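Local coordinates for protein 3-oxo-glucose-6-phosphate:glutamate aminotransferase (Bacillus subtilis subsp. subtilis, PDB 4K2M) that catalyses the reversible, pyridoxal phosphate-dependent transamination of 3-dehydro-glucose 6-phosphate with glutamate, giving kanosamine 6-phosphate on the way to the antibiotic neotrehalosadiamine, at residues 199-204 and 350-355; 354-359 and 406-411; 378-383 and 412-417. All blocks are in the same frame, centred on the assembly; numbering follows the deposited sequence.

Contact 1 of 3, residues 199-204 and 350-355; sequences HLYGKH and WHLFPI. With EDO (1,2-ethanediol), chain G; EDO (1,2-ethanediol), chain D.
Y201 and L352 meet in a buried contact between the turn after strand 192-195, a loop of the seven-stranded mixed sheet of the aspartate aminotransferase fold, and the chain leading into strand 353-356 of the small two-stranded sheet; it combines one backbone grip with a small apolar patch. The carbonyl O of Y201 takes a nearly straight bond from L352 N (3.2 Å, 172° at the hydrogen), which approaches from above the carbonyl plane. H351 N also points at Y201 O from 3.0 Å, but its bond is strongly bent and weak. Beside this grip the Y201 ring reaches along the other segment: its CG lies anti to the carbonyl carbon (chi1 -49°), which brings CD1 to 3.7 Å from CD1 of L352 and CD2 to 3.8 Å from CG of P354. Both residues meet the ring obliquely, while CG of the preceding L200 sits over the centre of one face. G202, with phi 101°, brings its backbone up to W350 and H351. Beyond the two segments, the Y201 hydroxyl is hydrogen-bonded to the carbonyl of Y380, and O2 of an ethanediol donates to the same OH over 2.6 Å; the Y201 ring also meets H414 edge-to-face. The side chain of H351 bonds through ND1 to N250 and lies against Q227, which binds pyridoxal phosphate and whose OE1 accepts from Y201 N. One good amide bond, one weak one and a tyrosine held at main chain and hydroxyl are consistent with a well-defined turn in the second shell of the cofactor site.

Contact 2 of 3, residues 354-359 and 406-411; sequences PIKVRT and EKAHSQ. With EDO (1,2-ethanediol), chain G; EDO (1,2-ethanediol), chain D.
The side chains of Q411 and K356 pass each other at a slant, with CE of K356 3.4 Å from OE1 of Q411. The side chain of Q411 starts with CG anti to the carbonyl carbon (chi1 -70°) and runs on extended, so that its amide lies beside the backbone of 356-358. From there NE2 donates to V357 O (3.2 Å), coming from well above the carbonyl plane, while in return V357 N gives a straight bond to Q411 O (2.9 Å, 170°). One residue thus exchanges two bonds with V357, by main chain and by side chain. A water that accepts from K356 NZ and donates to Q411 OE1 links the two polar ends, although the lysine also bonds to the carbonyl of P174. Farther along, T359 OG1 sits between two groups of the helix: it donates to S410 OG and accepts from K407 NZ, each at 2.8 Å. S410 OG passes its own hydrogen back to K407 O, one turn earlier (2.7 Å), which makes a chain of hydrogen bonds running in one direction. K407 reaches the threonine through a bend at chi2. Two further waters bridge T359 to S410 and K407. The axes of strand 354-356 and helix 406-411 approach to 8.6 Å at 102°, nearly perpendicular. The arrangement is that of the last part of helix 403-411 set across the chain leaving strand 353-356, just before the partner strand 412-415 of a two-stranded antiparallel sheet.

Contact 3 of 3, residues 378-383 and 412-417; sequences DVYYPI and VLHLPL. With O1G (3-deoxy-3-[(E)-({3-hydroxy-2-methyl-5-[(phosphonooxy)methyl]pyridin-4-yl}methylidene)amino]-6-O-phosphono-alpha-D-gluco pyranose), chain C; EDO (1,2-ethanediol), chain E.
H414, D378 and V379 carry most of this contact, which holds a loop of the active site against the edge of strand 412-415. D378 and H414 form a single antiparallel hydrogen-bonded pair: H414 N donates to D378 O (2.9 Å) almost straight down the carbonyl bond, and D378 N returns a longer bond to H414 O (3.3 Å) in the plane of that carbonyl. The imidazole of H414 is aimed at the loop, its CG anti to the carbonyl carbon (chi1 -68°), which lays the ring edge along the backbone of V379 and Y380. Y380 in turn presents its ring edge to the H414 face, in an offset edge-to-face pair with planes at 83°. The carboxylate of D378 leads away from the strand; OD1 receives the amide of V379 next to it (2.7 Å), and OD2 receives O2 of an ethanediol whose C1 lies over the centre of the Y380 ring. Both methyl groups of V379 touch the strand, CG2 reaching V412 O at 3.4 Å and CG1 meeting CG1 of V412 at 4.0 Å; its side chain crosses that of L413 at about a right angle, CG2 lying 4.2 Å from CD1. Beyond Y380 a cis peptide leads to Y381, which binds the substrate: its OH is hydrogen-bonded to O2 of the external aldimine (2.6 Å), and Y380 CB lies over one face of its ring. N285 of the second subunit packs on Y381, P382 and I383. Around the contact, helix 362-373 packs on V379 and L413 through M366, and strand 353-356 lies alongside 412-415, its P354 touching V412 and H414.

Going from the N terminus, contact 1 closes first: the chain leaves the turn 199-204, runs through three further strands of the mixed sheet and helices 299-308 and 312-329, and returns at 350-355. Strand 353-356 then opens contact 2, which shares P354 and I355 with contact 1 and closes at helix 403-411. Contact 3 begins inside that loop, at 378-383, but closes beyond it on strand 412-415, so contacts 2 and 3 cross. A probable backbone bond from I355 N to L413 O joins the two strands, and all three contacts converge on this pair, tying the loop after strand 192-195, helix 403-411 and the substrate-binding loop together.

Contact 1 of 3, residues 199-204 and 350-355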
# COMPACT_ATOMS: atom_id res chain seq x y z
N HIS A 199 -0.48 21.74 -5.04
CA HIS A 199 -0.62 22.75 -3.99
C HIS A 199 0.58 22.62 -3.07
O HIS A 199 0.50 22.09 -1.97
CB HIS A 199 -1.95 22.60 -3.26
CG HIS A 199 -3.12 22.62 -4.20
ND1 HIS A 199 -3.16 23.44 -5.29
CD2 HIS A 199 -4.24 21.87 -4.23
CE1 HIS A 199 -4.27 23.21 -5.97
NE2 HIS A 199 -4.94 22.26 -5.36
N LEU A 200 1.72 23.08 -3.57
CA LEU A 200 3.00 22.77 -2.96
C LEU A 200 3.19 23.49 -1.63
O LEU A 200 2.88 24.68 -1.50
CB LEU A 200 4.13 23.18 -3.90
CG LEU A 200 5.51 22.63 -3.55
CD1 LEU A 200 5.50 21.09 -3.50
CD2 LEU A 200 6.52 23.13 -4.59
N TYR A 201 3.69 22.72 -0.66
CA TYR A 201 3.94 23.17 0.71
C TYR A 201 2.64 23.50 1.44
O TYR A 201 2.68 23.97 2.58
CB TYR A 201 4.89 24.38 0.74
CG TYR A 201 6.15 24.21 -0.10
CD1 TYR A 201 6.78 22.97 -0.21
CD2 TYR A 201 6.71 25.29 -0.75
CE1 TYR A 201 7.93 22.82 -0.98
CE2 TYR A 201 7.85 25.14 -1.52
CZ TYR A 201 8.46 23.91 -1.62
OH TYR A 201 9.60 23.81 -2.39
N GLY A 202 1.50 23.25 0.80
CA GLY A 202 0.20 23.55 1.39
C GLY A 202 -0.43 24.83 0.86
O GLY A 202 -1.51 25.23 1.29
N LYS A 203 0.23 25.47 -0.10
CA LYS A 203 -0.29 26.69 -0.73
C LYS A 203 -1.21 26.32 -1.89
O LYS A 203 -0.85 25.51 -2.73
CB LYS A 203 0.88 27.52 -1.27
CG LYS A 203 0.50 28.78 -2.02
CD LYS A 203 -0.04 29.86 -1.10
CE LYS A 203 -0.19 31.17 -1.87
NZ LYS A 203 -0.75 32.23 -0.98
N HIS A 204 -2.39 26.93 -1.94
CA HIS A 204 -3.36 26.65 -2.99
C HIS A 204 -2.92 27.30 -4.31
O HIS A 204 -2.63 28.50 -4.36
CB HIS A 204 -4.73 27.22 -2.57
CG HIS A 204 -5.90 26.42 -3.03
ND1 HIS A 204 -7.13 26.48 -2.41
CD2 HIS A 204 -6.03 25.54 -4.05
CE1 HIS A 204 -7.98 25.67 -3.04
NE2 HIS A 204 -7.33 25.09 -4.04
N TRP A 350 0.06 25.35 5.41
CA TRP A 350 1.33 25.37 6.12
C TRP A 350 1.85 23.98 6.41
O TRP A 350 2.24 23.66 7.53
CB TRP A 350 1.22 26.21 7.41
CG TRP A 350 0.68 27.58 7.11
CD1 TRP A 350 -0.56 28.07 7.42
CD2 TRP A 350 1.36 28.62 6.40
NE1 TRP A 350 -0.69 29.36 6.94
CE2 TRP A 350 0.48 29.72 6.31
CE3 TRP A 350 2.64 28.74 5.82
CZ2 TRP A 350 0.83 30.92 5.68
CZ3 TRP A 350 2.99 29.93 5.19
CH2 TRP A 350 2.08 31.01 5.13
N HIS A 351 1.87 23.14 5.38
CA HIS A 351 2.51 21.84 5.52
C HIS A 351 4.03 22.01 5.68
O HIS A 351 4.66 21.33 6.49
CB HIS A 351 2.22 20.97 4.30
CG HIS A 351 2.93 19.66 4.34
ND1 HIS A 351 2.68 18.71 5.31
CD2 HIS A 351 3.92 19.15 3.57
CE1 HIS A 351 3.47 17.67 5.12
NE2 HIS A 351 4.23 17.90 4.07
N LEU A 352 4.60 22.90 4.87
CA LEU A 352 6.01 23.28 4.97
C LEU A 352 6.05 24.80 4.99
O LEU A 352 5.13 25.45 4.50
CB LEU A 352 6.82 22.71 3.79
CG LEU A 352 7.03 21.19 3.89
CD1 LEU A 352 7.13 20.50 2.50
CD2 LEU A 352 8.25 20.84 4.74
N PHE A 353 7.12 25.36 5.57
CA PHE A 353 7.22 26.82 5.73
C PHE A 353 8.46 27.31 4.99
O PHE A 353 9.58 27.19 5.51
CB PHE A 353 7.32 27.23 7.21
CG PHE A 353 7.30 28.72 7.40
CD1 PHE A 353 6.08 29.39 7.50
CD2 PHE A 353 8.49 29.46 7.40
CE1 PHE A 353 6.04 30.78 7.63
CE2 PHE A 353 8.45 30.85 7.54
CZ PHE A 353 7.22 31.51 7.65
N PRO A 354 8.27 27.85 3.79
CA PRO A 354 9.43 28.27 2.99
C PRO A 354 9.74 29.74 3.11
O PRO A 354 8.84 30.60 2.99
CB PRO A 354 8.98 27.96 1.55
CG PRO A 354 7.49 28.16 1.58
CD PRO A 354 7.02 27.80 3.00
N ILE A 355 11.01 30.05 3.36
CA ILE A 355 11.49 31.41 3.18
C ILE A 355 12.43 31.38 1.99
O ILE A 355 12.79 30.31 1.51
CB ILE A 355 12.21 31.96 4.42
CG1 ILE A 355 13.52 31.21 4.66
CG2 ILE A 355 11.31 31.86 5.67
CD1 ILE A 355 14.33 31.78 5.83
C1 EDO G . 12.22 24.28 -4.56
O1 EDO G . 12.38 23.51 -5.75
C2 EDO G . 11.15 25.34 -4.76
O2 EDO G . 9.87 24.71 -4.85
C1 EDO D . 8.79 33.00 0.47
O1 EDO D . 7.95 31.88 0.70
C2 EDO D . 8.46 33.56 -0.92
O2 EDO D . 7.09 33.98 -0.94

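Contact 2 of 3, residues 354-359 and 406-411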
# COMPACT_ATOMS: atom_id res chain seq x y z
N PRO A 354 8.27 27.85 3.79
CA PRO A 354 9.43 28.27 2.99
C PRO A 354 9.74 29.74 3.11
O PRO A 354 8.84 30.60 2.99
CB PRO A 354 8.98 27.96 1.55
CG PRO A 354 7.49 28.16 1.58
CD PRO A 354 7.02 27.80 3.00
N ILE A 355 11.01 30.05 3.36
CA ILE A 355 11.49 31.41 3.18
C ILE A 355 12.43 31.38 1.99
O ILE A 355 12.79 30.31 1.51
CB ILE A 355 12.21 31.96 4.42
CG1 ILE A 355 13.52 31.21 4.66
CG2 ILE A 355 11.31 31.86 5.67
CD1 ILE A 355 14.33 31.78 5.83
N LYS A 356 12.82 32.54 1.48
CA LYS A 356 13.87 32.55 0.46
C LYS A 356 15.05 33.37 0.96
O LYS A 356 14.86 34.42 1.57
CB LYS A 356 13.34 33.09 -0.88
CG LYS A 356 12.29 32.19 -1.55
CD LYS A 356 11.48 32.94 -2.64
CE LYS A 356 12.27 33.22 -3.88
NZ LYS A 356 11.45 34.01 -4.89
N VAL A 357 16.26 32.85 0.75
CA VAL A 357 17.48 33.55 1.13
C VAL A 357 18.29 33.74 -0.15
O VAL A 357 17.91 33.23 -1.20
CB VAL A 357 18.28 32.75 2.17
CG1 VAL A 357 17.43 32.53 3.44
CG2 VAL A 357 18.70 31.42 1.59
N ARG A 358 19.40 34.47 -0.08
CA ARG A 358 20.24 34.62 -1.26
C ARG A 358 20.81 33.28 -1.72
O ARG A 358 21.25 32.45 -0.91
CB ARG A 358 21.38 35.62 -1.00
CG ARG A 358 20.93 37.07 -0.98
CD ARG A 358 22.10 37.97 -0.58
NE ARG A 358 23.37 37.39 -0.99
CZ ARG A 358 23.95 37.62 -2.17
NH1 ARG A 358 23.37 38.42 -3.05
NH2 ARG A 358 25.11 37.04 -2.46
N THR A 359 20.80 33.06 -3.04
CA THR A 359 21.33 31.81 -3.60
C THR A 359 22.75 31.52 -3.11
O THR A 359 23.08 30.39 -2.74
CB THR A 359 21.33 31.90 -5.13
OG1 THR A 359 19.98 32.04 -5.59
CG2 THR A 359 21.95 30.65 -5.75
N GLU A 406 13.98 27.40 -11.37
CA GLU A 406 15.38 27.19 -11.02
C GLU A 406 15.91 28.22 -10.02
O GLU A 406 16.64 27.88 -9.09
CB GLU A 406 16.24 27.15 -12.30
CG GLU A 406 16.07 25.86 -13.11
CD GLU A 406 16.42 26.05 -14.58
OE1 GLU A 406 17.26 26.93 -14.86
OE2 GLU A 406 15.85 25.35 -15.46
N LYS A 407 15.53 29.48 -10.21
CA LYS A 407 15.97 30.53 -9.29
C LYS A 407 15.36 30.31 -7.90
O LYS A 407 16.06 30.32 -6.90
CB LYS A 407 15.62 31.92 -9.84
CG LYS A 407 16.12 33.10 -8.98
CD LYS A 407 17.62 32.97 -8.68
CE LYS A 407 18.14 34.17 -7.88
NZ LYS A 407 19.59 34.03 -7.54
N ALA A 408 14.05 30.08 -7.85
CA ALA A 408 13.39 29.88 -6.55
C ALA A 408 13.93 28.64 -5.86
O ALA A 408 14.11 28.61 -4.64
CB ALA A 408 11.88 29.77 -6.73
N HIS A 409 14.20 27.60 -6.64
CA HIS A 409 14.76 26.36 -6.13
C HIS A 409 16.10 26.57 -5.42
O HIS A 409 16.42 25.86 -4.46
CB HIS A 409 14.96 25.38 -7.29
CG HIS A 409 15.63 24.10 -6.89
ND1 HIS A 409 15.08 23.24 -5.96
CD2 HIS A 409 16.78 23.54 -7.30
CE1 HIS A 409 15.88 22.20 -5.82
NE2 HIS A 409 16.92 22.35 -6.62
N SER A 410 16.89 27.53 -5.90
CA SER A 410 18.20 27.82 -5.33
C SER A 410 18.12 28.72 -4.10
O SER A 410 19.09 28.87 -3.36
CB SER A 410 19.10 28.48 -6.39
OG SER A 410 18.70 29.82 -6.60
N GLN A 411 16.95 29.30 -3.86
CA GLN A 411 16.80 30.26 -2.77
C GLN A 411 16.02 29.72 -1.59
O GLN A 411 16.15 30.21 -0.47
CB GLN A 411 16.09 31.52 -3.27
CG GLN A 411 16.91 32.38 -4.21
CD GLN A 411 16.21 33.68 -4.50
OE1 GLN A 411 15.34 33.74 -5.36
NE2 GLN A 411 16.55 34.71 -3.74
C1 EDO G . 12.22 24.28 -4.56
O1 EDO G . 12.38 23.51 -5.75
C2 EDO G . 11.15 25.34 -4.76
O2 EDO G . 9.87 24.71 -4.85
C1 EDO D . 8.79 33.00 0.47
O1 EDO D . 7.95 31.88 0.70
C2 EDO D . 8.46 33.56 -0.92
O2 EDO D . 7.09 33.98 -0.94
O HOH W 1 13.14 33.39 -6.87
O HOH W 2 21.68 28.09 -3.32
O HOH W 3 19.89 35.32 -4.75

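Contact 3 of 3, residues 378-383 and 412-417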
# COMPACT_ATOMS: atom_id res chain seq x y z
N ASP A 378 15.90 22.49 6.04
CA ASP A 378 15.91 21.54 4.93
C ASP A 378 15.44 22.23 3.67
O ASP A 378 14.93 23.36 3.71
CB ASP A 378 15.00 20.35 5.24
CG ASP A 378 15.47 19.07 4.58
OD1 ASP A 378 16.28 19.14 3.63
OD2 ASP A 378 15.01 17.99 5.01
N VAL A 379 15.59 21.55 2.54
CA VAL A 379 15.12 22.08 1.27
C VAL A 379 14.27 21.01 0.58
O VAL A 379 14.80 20.01 0.11
CB VAL A 379 16.29 22.53 0.37
CG1 VAL A 379 15.80 22.91 -1.05
CG2 VAL A 379 17.02 23.73 0.99
N TYR A 380 12.95 21.19 0.58
CA TYR A 380 12.05 20.28 -0.14
C TYR A 380 11.80 20.89 -1.52
O TYR A 380 11.08 21.90 -1.61
CB TYR A 380 10.71 20.17 0.62
CG TYR A 380 10.74 19.31 1.88
CD1 TYR A 380 11.59 19.60 2.94
CD2 TYR A 380 9.87 18.22 2.01
CE1 TYR A 380 11.61 18.80 4.09
CE2 TYR A 380 9.86 17.44 3.16
CZ TYR A 380 10.74 17.73 4.19
OH TYR A 380 10.73 16.94 5.32
N TYR A 381 12.33 20.33 -2.61
CA TYR A 381 13.09 19.07 -2.67
C TYR A 381 14.41 19.39 -3.36
O TYR A 381 14.54 20.43 -4.00
CB TYR A 381 12.28 18.03 -3.47
CG TYR A 381 10.97 17.76 -2.76
CD1 TYR A 381 10.90 16.78 -1.78
CD2 TYR A 381 9.84 18.54 -3.00
CE1 TYR A 381 9.71 16.56 -1.07
CE2 TYR A 381 8.65 18.33 -2.29
CZ TYR A 381 8.60 17.33 -1.34
OH TYR A 381 7.43 17.11 -0.63
N PRO A 382 15.41 18.51 -3.21
CA PRO A 382 16.77 18.91 -3.64
C PRO A 382 17.03 18.94 -5.15
O PRO A 382 17.94 19.66 -5.58
CB PRO A 382 17.67 17.86 -2.97
CG PRO A 382 16.77 16.67 -2.71
CD PRO A 382 15.42 17.29 -2.38
N ILE A 383 16.26 18.20 -5.94
CA ILE A 383 16.53 18.13 -7.38
C ILE A 383 15.22 18.36 -8.13
O ILE A 383 14.21 17.73 -7.82
CB ILE A 383 17.12 16.75 -7.79
CG1 ILE A 383 18.38 16.44 -6.98
CG2 ILE A 383 17.43 16.72 -9.29
CD1 ILE A 383 18.94 15.03 -7.19
N VAL A 412 15.18 28.72 -1.84
CA VAL A 412 14.18 28.33 -0.85
C VAL A 412 14.83 27.62 0.33
O VAL A 412 15.78 26.84 0.17
CB VAL A 412 13.05 27.44 -1.47
CG1 VAL A 412 13.61 26.09 -1.91
CG2 VAL A 412 11.88 27.26 -0.47
N LEU A 413 14.31 27.91 1.52
CA LEU A 413 14.79 27.28 2.73
C LEU A 413 13.58 27.01 3.62
O LEU A 413 12.80 27.92 3.89
CB LEU A 413 15.77 28.21 3.47
CG LEU A 413 16.43 27.58 4.69
CD1 LEU A 413 17.14 26.31 4.26
CD2 LEU A 413 17.41 28.53 5.33
N HIS A 414 13.43 25.77 4.06
CA HIS A 414 12.30 25.42 4.92
C HIS A 414 12.70 25.42 6.38
O HIS A 414 13.73 24.84 6.75
CB HIS A 414 11.73 24.07 4.49
CG HIS A 414 11.07 24.11 3.15
ND1 HIS A 414 11.64 23.58 2.01
CD2 HIS A 414 9.90 24.68 2.76
CE1 HIS A 414 10.84 23.80 0.98
NE2 HIS A 414 9.78 24.46 1.41
N LEU A 415 11.87 26.07 7.20
CA LEU A 415 12.08 26.17 8.63
C LEU A 415 11.20 25.15 9.33
O LEU A 415 10.12 24.84 8.83
CB LEU A 415 11.70 27.57 9.11
CG LEU A 415 12.39 28.72 8.38
CD1 LEU A 415 12.02 30.00 9.11
CD2 LEU A 415 13.90 28.51 8.37
N PRO A 416 11.63 24.63 10.50
CA PRO A 416 10.81 23.63 11.19
C PRO A 416 9.38 24.12 11.45
O PRO A 416 9.20 25.26 11.91
CB PRO A 416 11.54 23.45 12.53
CG PRO A 416 12.97 23.74 12.19
CD PRO A 416 12.91 24.87 11.19
N LEU A 417 8.39 23.29 11.14
CA LEU A 417 6.98 23.64 11.40
C LEU A 417 6.14 22.36 11.39
O LEU A 417 5.99 21.70 10.36
CB LEU A 417 6.46 24.68 10.39
CG LEU A 417 5.17 25.41 10.82
CD1 LEU A 417 4.97 26.73 10.05
CD2 LEU A 417 3.92 24.54 10.64
P O1G C . 2.33 9.48 -1.03
C3A O1G C . 3.75 15.01 -2.10
O3 O1G C . 4.44 15.73 -1.17
C1 O1G C . 8.52 13.25 1.73
N1' O1G C . 2.46 14.86 -4.08
C2 O1G C . 7.45 13.82 0.79
O2 O1G C . 7.35 15.22 1.20
C9A O1G C . 3.13 15.62 -3.19
C2A O1G C . 3.16 17.12 -3.43
C3 O1G C . 6.10 13.10 0.90
N3' O1G C . 5.32 13.60 -0.24
O1 O1G C . 8.26 13.57 3.10
C4 O1G C . 6.25 11.57 0.91
O4 O1G C . 4.99 11.15 1.49
C4A O1G C . 3.68 13.64 -1.93
C4B O1G C . 4.35 12.97 -0.80
C5 O1G C . 7.32 11.20 1.93
O5 O1G C . 8.57 11.82 1.63
C5A O1G C . 2.99 12.88 -2.86
C5T O1G C . 2.81 11.35 -2.84
C6 O1G C . 7.72 9.75 1.90
C6A O1G C . 2.39 13.52 -3.93
OP1 O1G C . 2.37 8.56 -2.22
OP2 O1G C . 1.13 9.26 -0.16
OP3 O1G C . 3.69 9.53 -0.29
OP4 O1G C . 2.07 10.97 -1.65
O6 O1G C . 8.49 9.32 2.96
P' O1G C . 8.35 7.83 3.53
OP6 O1G C . 6.93 7.72 4.04
OP7 O1G C . 8.67 6.85 2.42
OP8 O1G C . 9.39 7.82 4.66
C1 EDO E . 12.88 16.41 1.60
O1 EDO E . 12.82 14.98 1.63
C2 EDO E . 14.34 16.85 1.73
O2 EDO E . 14.87 16.24 2.91